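Local coordinates for protein 3-hydroxyacyl-CoA dehydrogenase (Burkholderia thailandensis, PDB 4XGN) that probably oxidises 3-hydroxyacyl-CoA thioesters to 3-ketoacyl-CoA, using bound NAD as hydride acceptor in a short-chain dehydrogenase Rossmann fold, at residues S23-G28 against I194-F199; G93-A98 against T201-G206. All coordinates share one frame; numbering follows the deposited sequence.

Contact 1: residues S23-G28 against I194-F199; sequences SGLGAG and IAPGIF. With NAD (nicotinamide-adenine-dinucleotide), chain I.
The nicotinamide ring of NAD has Pro196 and Leu25 over one face, while the sulfur of Met203 lies on the far side of its plane. Pro196 covers the face off-centre, with CB 3.5 Å from C5N, and its CG touches CD1 of Leu25 (4.1 Å). At the ring's perimeter the carbonyl oxygens of Pro196 and Gly197 approach carbons C5N and C4N; Gly197 O stands 3.2 Å from C4N, a contact that would suit the positive ring of the oxidised coenzyme. The carboxamide is gripped by the backbone of Phe199: its N donates to O7N (2.8 Å, 165°), and N7N donates back to its O (3.3 Å, 140°), fixing the amide's rotation. Leu25 CD2 packs obliquely on the Phe199 ring, 3.8 Å from CD2. With CG beside its backbone N (chi1 -54°), the Leu25 side chain points at the coenzyme, CD1 reaching the ribose O4D and Pro196, and CD2 reaching Phe199. Leu25 N donates to O2N (2.7 Å), so the diphosphate lies near the N-terminal end of helix 24-35, whose dipole may favour its negative charge; Ser23 OG donates to O2A (2.6 Å). Gly24, with no side chain, lets O2N pass close by. Gly24 and Gly26 are the last two glycines of the TGxxxGxG motif of short-chain dehydrogenases. Helix 24-35 thus meets the C-terminal end of strand 189-196, which is hydrogen-bonded between strands 146-151 and 248-251; Phe199 also packs on Leu251 and on Met243 of the second subunit.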
loop_
_atom_site.group_PDB
_atom_site.type_symbol
_atom_site.label_atom_id
_atom_site.label_comp_id
_atom_site.label_asym_id
_atom_site.label_seq_id
_atom_site.Cartn_x
_atom_site.Cartn_y
_atom_site.Cartn_z
ATOM N N SER A 23 16.613 13.425 22.510
ATOM C CA SER A 23 17.255 12.098 22.363
ATOM C C SER A 23 17.115 11.598 20.940
ATOM O O SER A 23 16.286 12.112 20.173
ATOM C CB SER A 23 16.547 11.129 23.317
ATOM O OG SER A 23 16.990 9.781 23.316
ATOM N N GLY A 24 17.946 10.614 20.604
ATOM C CA GLY A 24 17.739 9.747 19.455
ATOM C C GLY A 24 17.512 10.511 18.158
ATOM O O GLY A 24 18.326 11.389 17.753
ATOM N N LEU A 25 16.424 10.157 17.465
ATOM C CA LEU A 25 16.170 10.767 16.175
ATOM C C LEU A 25 15.890 12.269 16.232
ATOM O O LEU A 25 16.363 13.012 15.371
ATOM C CB LEU A 25 15.047 10.015 15.437
ATOM C CG LEU A 25 15.198 8.537 15.265
ATOM C CD1 LEU A 25 14.063 7.943 14.393
ATOM C CD2 LEU A 25 16.569 8.154 14.691
ATOM N N GLY A 26 15.167 12.718 17.248
ATOM C CA GLY A 26 14.892 14.120 17.442
ATOM C C GLY A 26 16.178 14.916 17.654
ATOM O O GLY A 26 16.365 15.962 17.022
ATOM N N ALA A 27 17.075 14.372 18.476
ATOM C CA ALA A 27 18.371 14.987 18.800
ATOM C C ALA A 27 19.241 15.059 17.538
ATOM O O ALA A 27 19.832 16.098 17.217
ATOM C CB ALA A 27 19.101 14.240 19.894
ATOM N N GLY A 28 19.295 13.961 16.773
ATOM C CA GLY A 28 20.089 13.937 15.556
ATOM C C GLY A 28 19.581 14.943 14.539
ATOM O O GLY A 28 20.374 15.627 13.864
ATOM N N ILE A 194 8.001 10.022 7.735
ATOM C CA ILE A 194 9.112 9.082 7.613
ATOM C C ILE A 194 8.738 7.869 8.463
ATOM O O ILE A 194 8.303 8.036 9.597
ATOM C CB ILE A 194 10.450 9.690 8.085
ATOM C CG1 ILE A 194 10.828 10.904 7.195
ATOM C CG2 ILE A 194 11.571 8.638 7.982
ATOM C CD1 ILE A 194 11.938 11.801 7.768
ATOM N N ALA A 195 8.869 6.665 7.868
ATOM C CA ALA A 195 8.652 5.398 8.558
ATOM C C ALA A 195 10.002 4.717 8.715
ATOM O O ALA A 195 10.452 3.986 7.852
ATOM C CB ALA A 195 7.665 4.504 7.757
ATOM N N PRO A 196 10.696 4.948 9.834
ATOM C CA PRO A 196 11.988 4.290 10.009
ATOM C C PRO A 196 11.899 2.802 10.298
ATOM O O PRO A 196 10.894 2.315 10.852
ATOM C CB PRO A 196 12.628 5.049 11.205
ATOM C CG PRO A 196 11.749 6.248 11.429
ATOM C CD PRO A 196 10.406 5.914 10.918
ATOM N N GLY A 197 12.945 2.071 9.920
ATOM C CA GLY A 197 13.086 0.682 10.282
ATOM C C GLY A 197 13.647 0.494 11.687
ATOM O O GLY A 197 12.877 0.490 12.659
ATOM N N ILE A 198 14.956 0.277 11.799
ATOM C CA ILE A 198 15.551 0.085 13.116
ATOM C C ILE A 198 16.759 0.980 13.202
ATOM O O ILE A 198 17.679 0.847 12.382
ATOM C CB ILE A 198 15.964 -1.368 13.419
ATOM C CG1 ILE A 198 14.906 -2.364 12.936
ATOM C CG2 ILE A 198 16.211 -1.513 14.927
ATOM C CD1 ILE A 198 15.507 -3.719 12.716
ATOM N N PHE A 199 16.741 1.850 14.217
ATOM C CA PHE A 199 17.744 2.879 14.398
ATOM C C PHE A 199 18.387 2.785 15.753
ATOM O O PHE A 199 17.716 2.503 16.747
ATOM C CB PHE A 199 17.148 4.290 14.177
ATOM C CG PHE A 199 17.100 4.683 12.744
ATOM C CD1 PHE A 199 16.210 4.054 11.854
ATOM C CD2 PHE A 199 18.000 5.614 12.237
ATOM C CE1 PHE A 199 16.193 4.388 10.522
ATOM C CE2 PHE A 199 17.962 5.951 10.924
ATOM C CZ PHE A 199 17.090 5.343 10.050
HETATM P PA NAD I . 14.129 7.976 21.977
HETATM O O1A NAD I . 13.513 7.228 23.104
HETATM O O2A NAD I . 15.623 8.073 21.940
HETATM O O5B NAD I . 13.524 9.457 21.873
HETATM C C5B NAD I . 12.149 9.704 22.074
HETATM C C4B NAD I . 11.986 11.053 22.796
HETATM O O4B NAD I . 10.662 11.154 22.935
HETATM C C3B NAD I . 12.574 11.010 24.230
HETATM O O3B NAD I . 13.548 11.970 24.477
HETATM C C2B NAD I . 11.270 11.133 25.039
HETATM O O2B NAD I . 11.542 11.675 26.383
HETATM C C1B NAD I . 10.418 11.814 24.277
HETATM N N9A NAD I . 9.049 11.586 24.622
HETATM C C8A NAD I . 8.413 10.417 24.952
HETATM N N7A NAD I . 7.107 10.679 25.282
HETATM C C5A NAD I . 6.976 11.988 25.118
HETATM C C6A NAD I . 5.886 12.802 25.283
HETATM N N6A NAD I . 4.580 12.465 25.749
HETATM N N1A NAD I . 6.014 14.116 25.041
HETATM C C2A NAD I . 7.205 14.656 24.636
HETATM N N3A NAD I . 8.291 13.849 24.450
HETATM C C4A NAD I . 8.142 12.534 24.721
HETATM O O3 NAD I . 13.607 7.113 20.726
HETATM P PN NAD I . 13.832 7.493 19.158
HETATM O O1N NAD I . 14.394 6.260 18.531
HETATM O O2N NAD I . 14.636 8.757 18.899
HETATM O O5D NAD I . 12.311 7.694 18.636
HETATM C C5D NAD I . 11.925 8.795 17.817
HETATM C C4D NAD I . 10.737 8.496 16.984
HETATM O O4D NAD I . 11.146 7.551 16.085
HETATM C C3D NAD I . 9.584 7.857 17.797
HETATM O O3D NAD I . 8.367 8.269 17.348
HETATM C C2D NAD I . 9.845 6.356 17.489
HETATM O O2D NAD I . 8.622 5.532 17.767
HETATM C C1D NAD I . 10.169 6.350 16.213
HETATM N N1N NAD I . 10.900 5.211 15.670
HETATM C C2N NAD I . 12.086 4.753 16.195
HETATM C C3N NAD I . 12.758 3.664 15.654
HETATM C C7N NAD I . 14.026 3.106 16.228
HETATM O O7N NAD I . 14.415 2.026 15.851
HETATM N N7N NAD I . 14.783 3.852 17.170
HETATM C C4N NAD I . 12.201 3.039 14.518
HETATM C C5N NAD I . 11.037 3.517 13.971
HETATM C C6N NAD I . 10.393 4.597 14.534
#

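Contact 2: residues G93-A98 against T201-G206; sequences GIAPAA and TPMLLG. With NAD (nicotinamide-adenine-dinucleotide), chain I.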
loop_
_atom_site.group_PDB
_atom_site.type_symbol
_atom_site.label_atom_id
_atom_site.label_comp_id
_atom_site.label_asym_id
_atom_site.label_seq_id
_atom_site.Cartn_x
_atom_site.Cartn_y
_atom_site.Cartn_z
ATOM N N GLY A 93 7.812 9.754 20.972
ATOM C CA GLY A 93 7.132 8.481 20.848
ATOM C C GLY A 93 7.667 7.491 21.844
ATOM O O GLY A 93 8.762 7.693 22.385
ATOM N N ILE A 94 6.859 6.445 22.104
ATOM C CA ILE A 94 7.203 5.330 22.947
ATOM C C ILE A 94 6.824 4.053 22.177
ATOM O O ILE A 94 5.948 4.093 21.307
ATOM C CB ILE A 94 6.476 5.343 24.314
ATOM C CG1 ILE A 94 4.974 5.536 24.138
ATOM C CG2 ILE A 94 7.014 6.468 25.181
ATOM C CD1 ILE A 94 4.167 5.394 25.401
ATOM N N ALA A 95 7.515 2.947 22.498
ATOM C CA ALA A 95 7.305 1.662 21.794
ATOM C C ALA A 95 7.236 0.489 22.780
ATOM O O ALA A 95 8.075 -0.396 22.766
ATOM C CB ALA A 95 8.382 1.434 20.763
ATOM N N PRO A 96 6.214 0.459 23.617
ATOM C CA PRO A 96 6.070 -0.714 24.494
ATOM C C PRO A 96 5.629 -1.963 23.708
ATOM O O PRO A 96 5.356 -1.868 22.520
ATOM C CB PRO A 96 5.052 -0.255 25.554
ATOM C CG PRO A 96 4.330 0.892 24.950
ATOM C CD PRO A 96 5.145 1.462 23.821
ATOM N N ALA A 97 5.758 -3.130 24.320
ATOM C CA ALA A 97 5.367 -4.359 23.670
ATOM C C ALA A 97 4.439 -5.130 24.615
ATOM O O ALA A 97 4.689 -5.227 25.819
ATOM C CB ALA A 97 6.586 -5.195 23.358
ATOM N N ALA A 98 3.414 -5.726 24.038
ATOM C CA ALA A 98 2.504 -6.592 24.766
ATOM C C ALA A 98 1.634 -7.282 23.724
ATOM O O ALA A 98 1.162 -6.630 22.790
ATOM C CB ALA A 98 1.615 -5.795 25.699
ATOM N N THR A 201 19.245 4.129 18.856
ATOM C CA THR A 201 18.888 5.180 19.775
ATOM C C THR A 201 18.596 4.589 21.152
ATOM O O THR A 201 18.405 3.397 21.273
ATOM C CB THR A 201 17.613 5.925 19.309
ATOM O OG1 THR A 201 16.459 5.074 19.487
ATOM C CG2 THR A 201 17.721 6.360 17.890
ATOM N N PRO A 202 18.407 5.436 22.168
ATOM C CA PRO A 202 17.934 4.895 23.443
ATOM C C PRO A 202 16.568 4.176 23.423
ATOM O O PRO A 202 16.253 3.469 24.382
ATOM C CB PRO A 202 17.892 6.136 24.351
ATOM C CG PRO A 202 18.857 7.102 23.717
ATOM C CD PRO A 202 18.720 6.872 22.258
ATOM N N MET A 203 15.774 4.291 22.357
ATOM C CA MET A 203 14.561 3.458 22.263
ATOM C C MET A 203 14.877 1.970 22.409
ATOM O O MET A 203 14.006 1.214 22.873
ATOM C CB MET A 203 13.789 3.703 20.970
ATOM C CG MET A 203 12.443 2.968 20.938
ATOM S SD MET A 203 11.320 3.651 19.751
ATOM C CE MET A 203 10.454 4.837 20.788
ATOM N N LEU A 204 16.079 1.553 21.998
ATOM C CA LEU A 204 16.516 0.157 22.090
ATOM C C LEU A 204 17.198 -0.192 23.438
ATOM O O LEU A 204 17.696 -1.300 23.578
ATOM C CB LEU A 204 17.474 -0.200 20.947
ATOM C CG LEU A 204 17.019 0.188 19.535
ATOM C CD1 LEU A 204 18.005 -0.368 18.521
ATOM C CD2 LEU A 204 15.610 -0.242 19.200
ATOM N N LEU A 205 17.240 0.733 24.398
ATOM C CA LEU A 205 17.752 0.433 25.734
ATOM C C LEU A 205 16.936 -0.749 26.296
ATOM O O LEU A 205 15.708 -0.819 26.138
ATOM C CB LEU A 205 17.701 1.697 26.615
ATOM C CG LEU A 205 18.258 1.675 28.055
ATOM C CD1 LEU A 205 19.220 2.837 28.326
ATOM C CD2 LEU A 205 17.091 1.669 29.053
ATOM N N GLY A 206 17.626 -1.734 26.857
ATOM C CA GLY A 206 16.956 -2.980 27.279
ATOM C C GLY A 206 16.802 -4.051 26.209
ATOM O O GLY A 206 16.258 -5.115 26.495
HETATM P PA NAD I . 14.129 7.976 21.977
HETATM O O1A NAD I . 13.513 7.228 23.104
HETATM O O2A NAD I . 15.623 8.073 21.940
HETATM O O5B NAD I . 13.524 9.457 21.873
HETATM C C5B NAD I . 12.149 9.704 22.074
HETATM C C4B NAD I . 11.986 11.053 22.796
HETATM O O4B NAD I . 10.662 11.154 22.935
HETATM C C3B NAD I . 12.574 11.010 24.230
HETATM O O3B NAD I . 13.548 11.970 24.477
HETATM C C2B NAD I . 11.270 11.133 25.039
HETATM O O2B NAD I . 11.542 11.675 26.383
HETATM C C1B NAD I . 10.418 11.814 24.277
HETATM N N9A NAD I . 9.049 11.586 24.622
HETATM C C8A NAD I . 8.413 10.417 24.952
HETATM N N7A NAD I . 7.107 10.679 25.282
HETATM C C5A NAD I . 6.976 11.988 25.118
HETATM C C6A NAD I . 5.886 12.802 25.283
HETATM N N6A NAD I . 4.580 12.465 25.749
HETATM N N1A NAD I . 6.014 14.116 25.041
HETATM C C2A NAD I . 7.205 14.656 24.636
HETATM N N3A NAD I . 8.291 13.849 24.450
HETATM C C4A NAD I . 8.142 12.534 24.721
HETATM O O3 NAD I . 13.607 7.113 20.726
HETATM P PN NAD I . 13.832 7.493 19.158
HETATM O O1N NAD I . 14.394 6.260 18.531
HETATM O O2N NAD I . 14.636 8.757 18.899
HETATM O O5D NAD I . 12.311 7.694 18.636
HETATM C C5D NAD I . 11.925 8.795 17.817
HETATM C C4D NAD I . 10.737 8.496 16.984
HETATM O O4D NAD I . 11.146 7.551 16.085
HETATM C C3D NAD I . 9.584 7.857 17.797
HETATM O O3D NAD I . 8.367 8.269 17.348
HETATM C C2D NAD I . 9.845 6.356 17.489
HETATM O O2D NAD I . 8.622 5.532 17.767
HETATM C C1D NAD I . 10.169 6.350 16.213
HETATM N N1N NAD I . 10.900 5.211 15.670
HETATM C C2N NAD I . 12.086 4.753 16.195
HETATM C C3N NAD I . 12.758 3.664 15.654
HETATM C C7N NAD I . 14.026 3.106 16.228
HETATM O O7N NAD I . 14.415 2.026 15.851
HETATM N N7N NAD I . 14.783 3.852 17.170
HETATM C C4N NAD I . 12.201 3.039 14.518
HETATM C C5N NAD I . 11.037 3.517 13.971
HETATM C C6N NAD I . 10.393 4.597 14.534
#
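Ala95 and Met203 face each other with no regular pairing of backbones, the former on an extended loop and the latter in a short 3-10 turn, their CA atoms 7.5 Å apart. Met203 carries the contact. Its CG is anti to the backbone N (chi1 -173°), which extends the chain toward 93-98, and a bend at chi3 (-92°) turns the methyl onto the other loop. SD lies 3.8 Å from Ala95 CB, and CE ends 3.7 Å from Gly93 O and beside the CA of Ile94. The same thioether also touches the coenzyme, with CE against C2D and O2D of the nicotinamide ribose. Beside the ribose, at its O3D edge, Gly93 CA lies 3.7 Å from O3D, where the absence of a side chain makes room for the hydroxyl. Thr201 links the turn to the diphosphate. Its OG1 donates to O1N (2.6 Å) and accepts from Met203 N (3.1 Å, 143°), an ST turn, so one hydroxyl ties the phosphate to the residue that packs against the ribose. Between the two loops there is van der Waals packing, apolar at Ala95 and against the backbone at Gly93 and Ile94. The loops thus meet without directional bonds, through a thioether laid on a methyl and backbone atoms, while the hydrogen bond to NAD is made from the 201-206 side, by Thr201.

Contacts 1 and 2 both line the NAD pocket of one Rossmann domain, their centres 12 Å apart. Along the chain their segments alternate: 23-28, 93-98, 194-199, then 201-206. Residues 23-28 and 93-98 follow strands 15-19 and 85-90, neighbours in the parallel sheet, while 194-199 and 201-206 come from the end of strand 189-196 and the loop beyond it. The contacts touch directly, with Ser23 OG 3.3 Å from Pro202 CG and Leu25 CD2 3.8 Å from Thr201 CG2. Segments distant in sequence thereby meet at the C-terminal ends of the parallel strands, enclosing the diphosphate and nicotinamide from several sides.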